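PDB 4AIP: Fe-regulated protein B from Neisseria meningitidis, which transports iron across the outer membrane as a TonB-dependent transporter, a beta-barrel closed by an internal plug domain. Local coordinates for residues G152-N164 with S498-L510. Residues are numbered along the deposited sequence; the frame is centred on the assembly and turned at random.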
loop_
_atom_site.group_PDB
_atom_site.type_symbol
_atom_site.label_atom_id
_atom_site.label_comp_id
_atom_site.label_asym_id
_atom_site.label_seq_id
_atom_site.Cartn_x
_atom_site.Cartn_y
_atom_site.Cartn_z
ATOM N N GLY B 152 1.489 -40.783 -3.692
ATOM C CA GLY B 152 2.381 -41.728 -4.418
ATOM C C GLY B 152 2.395 -41.438 -5.934
ATOM O O GLY B 152 1.975 -40.333 -6.397
ATOM N N ALA B 153 2.867 -42.421 -6.708
ATOM C CA ALA B 153 3.018 -42.301 -8.155
ATOM C C ALA B 153 1.633 -42.311 -8.791
ATOM O O ALA B 153 0.785 -43.157 -8.453
ATOM C CB ALA B 153 3.884 -43.414 -8.696
ATOM N N GLY B 154 1.381 -41.361 -9.678
ATOM C CA GLY B 154 0.026 -41.271 -10.230
ATOM C C GLY B 154 -0.042 -42.042 -11.519
ATOM O O GLY B 154 0.954 -42.615 -11.960
ATOM N N SER B 155 -1.223 -42.059 -12.118
ATOM C CA SER B 155 -1.399 -42.699 -13.417
ATOM C C SER B 155 -0.964 -41.755 -14.539
ATOM O O SER B 155 -0.340 -40.706 -14.250
ATOM C CB SER B 155 -2.846 -43.163 -13.570
ATOM O OG SER B 155 -3.716 -42.069 -13.469
ATOM N N ALA B 156 -1.238 -42.141 -15.791
ATOM C CA ALA B 156 -0.641 -41.467 -16.918
ATOM C C ALA B 156 -1.148 -40.034 -17.107
ATOM O O ALA B 156 -0.393 -39.168 -17.502
ATOM C CB ALA B 156 -0.847 -42.290 -18.146
ATOM N N SER B 157 -2.415 -39.801 -16.781
ATOM C CA SER B 157 -3.039 -38.494 -16.975
ATOM C C SER B 157 -2.631 -37.512 -15.857
ATOM O O SER B 157 -3.028 -36.318 -15.872
ATOM C CB SER B 157 -4.557 -38.635 -17.051
ATOM O OG SER B 157 -5.037 -39.186 -15.880
ATOM N N ALA B 158 -1.814 -37.992 -14.924
ATOM C CA ALA B 158 -1.514 -37.200 -13.716
ATOM C C ALA B 158 -0.662 -35.954 -13.969
ATOM O O ALA B 158 -0.621 -35.077 -13.091
ATOM C CB ALA B 158 -0.875 -38.045 -12.619
ATOM N N GLY B 159 0.037 -35.889 -15.110
ATOM C CA GLY B 159 0.912 -34.753 -15.365
ATOM C C GLY B 159 2.376 -35.026 -15.085
ATOM O O GLY B 159 2.811 -36.217 -15.072
ATOM N N ILE B 160 3.169 -33.959 -14.916
ATOM C CA ILE B 160 4.587 -34.112 -14.952
ATOM C C ILE B 160 5.048 -34.353 -13.559
ATOM O O ILE B 160 4.684 -33.613 -12.668
ATOM C CB ILE B 160 5.276 -32.817 -15.463
ATOM C CG1 ILE B 160 5.261 -32.760 -16.980
ATOM C CG2 ILE B 160 6.712 -32.724 -14.930
ATOM C CD1 ILE B 160 5.085 -31.324 -17.507
ATOM N N GLY B 161 5.861 -35.383 -13.336
ATOM C CA GLY B 161 6.605 -35.474 -12.058
ATOM C C GLY B 161 5.858 -36.154 -10.922
ATOM O O GLY B 161 6.262 -36.067 -9.753
ATOM N N ALA B 162 4.788 -36.867 -11.267
ATOM C CA ALA B 162 3.954 -37.470 -10.264
ATOM C C ALA B 162 4.489 -38.715 -9.562
ATOM O O ALA B 162 3.799 -39.750 -9.540
ATOM C CB ALA B 162 2.549 -37.758 -10.824
ATOM N N THR B 163 5.644 -38.601 -8.919
ATOM C CA THR B 163 6.256 -39.744 -8.301
ATOM C C THR B 163 5.688 -39.950 -6.920
ATOM O O THR B 163 5.350 -41.090 -6.519
ATOM C CB THR B 163 7.801 -39.647 -8.196
ATOM O OG1 THR B 163 8.149 -38.514 -7.432
ATOM C CG2 THR B 163 8.500 -39.607 -9.569
ATOM N N ASN B 164 5.550 -38.865 -6.175
ATOM C CA ASN B 164 5.131 -39.019 -4.799
ATOM C C ASN B 164 3.764 -38.372 -4.452
ATOM O O ASN B 164 3.314 -38.508 -3.304
ATOM C CB ASN B 164 6.241 -38.528 -3.866
ATOM C CG ASN B 164 7.176 -39.636 -3.472
ATOM O OD1 ASN B 164 8.428 -39.493 -3.441
ATOM N ND2 ASN B 164 6.572 -40.794 -3.136
ATOM N N SER B 498 -9.052 -52.272 -4.514
ATOM C CA SER B 498 -8.222 -51.569 -5.459
ATOM C C SER B 498 -6.839 -52.050 -5.395
ATOM O O SER B 498 -6.362 -52.454 -4.321
ATOM C CB SER B 498 -8.067 -50.123 -5.042
ATOM O OG SER B 498 -9.314 -49.574 -4.772
ATOM N N ALA B 499 -6.162 -51.902 -6.521
ATOM C CA ALA B 499 -4.753 -52.173 -6.645
ATOM C C ALA B 499 -4.279 -51.428 -7.860
ATOM O O ALA B 499 -5.019 -51.308 -8.819
ATOM C CB ALA B 499 -4.497 -53.699 -6.809
ATOM N N SER B 500 -3.052 -50.940 -7.785
ATOM C CA SER B 500 -2.430 -50.210 -8.860
ATOM C C SER B 500 -0.917 -50.453 -8.833
ATOM O O SER B 500 -0.339 -50.845 -7.805
ATOM C CB SER B 500 -2.795 -48.706 -8.825
ATOM O OG SER B 500 -2.264 -48.092 -7.660
ATOM N N HIS B 501 -0.288 -50.262 -9.977
ATOM C CA HIS B 501 1.137 -50.479 -10.122
ATOM C C HIS B 501 1.600 -49.436 -11.112
ATOM O O HIS B 501 1.408 -49.555 -12.311
ATOM C CB HIS B 501 1.432 -51.928 -10.572
ATOM C CG HIS B 501 2.888 -52.284 -10.565
ATOM N ND1 HIS B 501 3.675 -52.232 -9.430
ATOM C CD2 HIS B 501 3.699 -52.702 -11.562
ATOM C CE1 HIS B 501 4.915 -52.573 -9.740
ATOM N NE2 HIS B 501 4.952 -52.874 -11.024
ATOM N N ASN B 502 2.140 -48.355 -10.568
ATOM C CA ASN B 502 2.320 -47.140 -11.319
ATOM C C ASN B 502 3.761 -46.776 -11.314
ATOM O O ASN B 502 4.397 -46.747 -10.267
ATOM C CB ASN B 502 1.552 -45.987 -10.678
ATOM C CG ASN B 502 0.040 -46.113 -10.802
ATOM O OD1 ASN B 502 -0.478 -46.895 -11.597
ATOM N ND2 ASN B 502 -0.681 -45.289 -10.044
ATOM N N TYR B 503 4.253 -46.478 -12.495
ATOM C CA TYR B 503 5.573 -45.933 -12.700
ATOM C C TYR B 503 5.472 -44.473 -13.055
ATOM O O TYR B 503 4.559 -44.051 -13.794
ATOM C CB TYR B 503 6.254 -46.635 -13.877
ATOM C CG TYR B 503 6.775 -47.988 -13.553
ATOM C CD1 TYR B 503 5.962 -49.123 -13.656
ATOM C CD2 TYR B 503 8.098 -48.137 -13.154
ATOM C CE1 TYR B 503 6.460 -50.405 -13.345
ATOM C CE2 TYR B 503 8.626 -49.380 -12.875
ATOM C CZ TYR B 503 7.809 -50.518 -12.966
ATOM O OH TYR B 503 8.364 -51.757 -12.626
ATOM N N ALA B 504 6.423 -43.711 -12.544
ATOM C CA ALA B 504 6.521 -42.314 -12.863
ATOM C C ALA B 504 7.943 -41.821 -12.699
ATOM O O ALA B 504 8.773 -42.443 -11.991
ATOM C CB ALA B 504 5.566 -41.502 -12.010
ATOM N N SER B 505 8.234 -40.701 -13.354
ATOM C CA SER B 505 9.561 -40.171 -13.283
ATOM C C SER B 505 9.572 -38.690 -12.950
ATOM O O SER B 505 8.606 -37.997 -13.174
ATOM C CB SER B 505 10.304 -40.458 -14.598
ATOM O OG SER B 505 9.691 -39.747 -15.645
ATOM N N ARG B 506 10.686 -38.218 -12.421
ATOM C CA ARG B 506 10.774 -36.871 -11.931
ATOM C C ARG B 506 12.184 -36.348 -12.185
ATOM O O ARG B 506 13.174 -36.872 -11.642
ATOM C CB ARG B 506 10.385 -36.833 -10.432
ATOM C CG ARG B 506 10.452 -35.477 -9.752
ATOM C CD ARG B 506 9.325 -35.325 -8.720
ATOM N NE ARG B 506 9.421 -34.058 -7.988
ATOM C CZ ARG B 506 8.494 -33.094 -7.984
ATOM N NH1 ARG B 506 7.379 -33.216 -8.673
ATOM N NH2 ARG B 506 8.697 -31.993 -7.262
ATOM N N SER B 507 12.256 -35.324 -13.028
ATOM C CA SER B 507 13.522 -34.753 -13.476
ATOM C C SER B 507 14.308 -34.037 -12.390
ATOM O O SER B 507 13.742 -33.500 -11.489
ATOM C CB SER B 507 13.311 -33.796 -14.672
ATOM O OG SER B 507 12.077 -33.104 -14.607
ATOM N N PRO B 508 15.628 -33.975 -12.522
ATOM C CA PRO B 508 16.410 -33.232 -11.520
ATOM C C PRO B 508 15.817 -31.868 -11.224
ATOM O O PRO B 508 15.220 -31.284 -12.095
ATOM C CB PRO B 508 17.770 -33.044 -12.220
ATOM C CG PRO B 508 17.837 -34.186 -13.097
ATOM C CD PRO B 508 16.469 -34.430 -13.635
ATOM N N ARG B 509 15.972 -31.367 -10.006
ATOM C CA ARG B 509 15.594 -29.985 -9.758
ATOM C C ARG B 509 16.786 -29.138 -9.939
ATOM O O ARG B 509 17.901 -29.572 -9.657
ATOM C CB ARG B 509 15.099 -29.750 -8.350
ATOM C CG ARG B 509 14.479 -30.918 -7.723
ATOM C CD ARG B 509 13.086 -31.242 -8.297
ATOM N NE ARG B 509 12.658 -32.432 -7.579
ATOM C CZ ARG B 509 12.950 -33.697 -7.893
ATOM N NH1 ARG B 509 13.601 -34.022 -9.012
ATOM N NH2 ARG B 509 12.553 -34.672 -7.070
ATOM N N LEU B 510 16.533 -27.928 -10.402
ATOM C CA LEU B 510 17.525 -26.884 -10.439
ATOM C C LEU B 510 17.904 -26.575 -9.010
ATOM O O LEU B 510 17.110 -26.775 -8.074
ATOM C CB LEU B 510 16.951 -25.634 -11.107
ATOM C CG LEU B 510 16.444 -25.829 -12.538
ATOM C CD1 LEU B 510 15.761 -24.586 -13.074
ATOM C CD2 LEU B 510 17.579 -26.213 -13.504
#
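Asn502 and Arg506, four residues apart on barrel strand 495-506, each grip a carbonyl of the plug loop 152-164, and this pairing illustrates how a TonB-dependent transporter seats its plug against the inner wall of its beta-barrel. Along the strand, Asn502, Ala504 and Arg506 turn toward the loop while Tyr503 and Ser505 turn away, the alternation of a beta strand, which here sets one row of side chains toward the plug. Asn502 donates through ND2 to Ala153 O at 3.0 Å in a nearly straight bond (168° at the hydrogen); the acceptor lies in the plane of the amide, whereas the donor stands above the plane of the Ala153 carbonyl. Arg506 reaches Gly161 O with the edge of its guanidinium, NH1 donating at 3.2 Å (157° at the hydrogen), because its chain leaves the strand extended (chi1 179°) and then bends at chi2. Between the two polar grips, Ala504 CB lies 3.5 Å from Ala162 O and also meets Ala153 CB. Thr163 CG2 rests 3.5 Å from Arg506 CB, and the two side chains cross at about a right angle. Thr163 OG1, buried here, finds no polar partner in the model. Gly161 fits closely to the strand, its CA making a CH...O contact of 3.4 Å with Ser505 O.

A second shell fixes the arginine and the loop. A salt bridge from NH1 to Asp118 also holds Arg506. Ala162 centres an inverse gamma turn that brings Thr163 N back to Gly161 O at 2.7 Å. That oxygen therefore accepts twice, Thr163 N and Arg506 NH1 approaching it from opposite faces of the carbonyl plane.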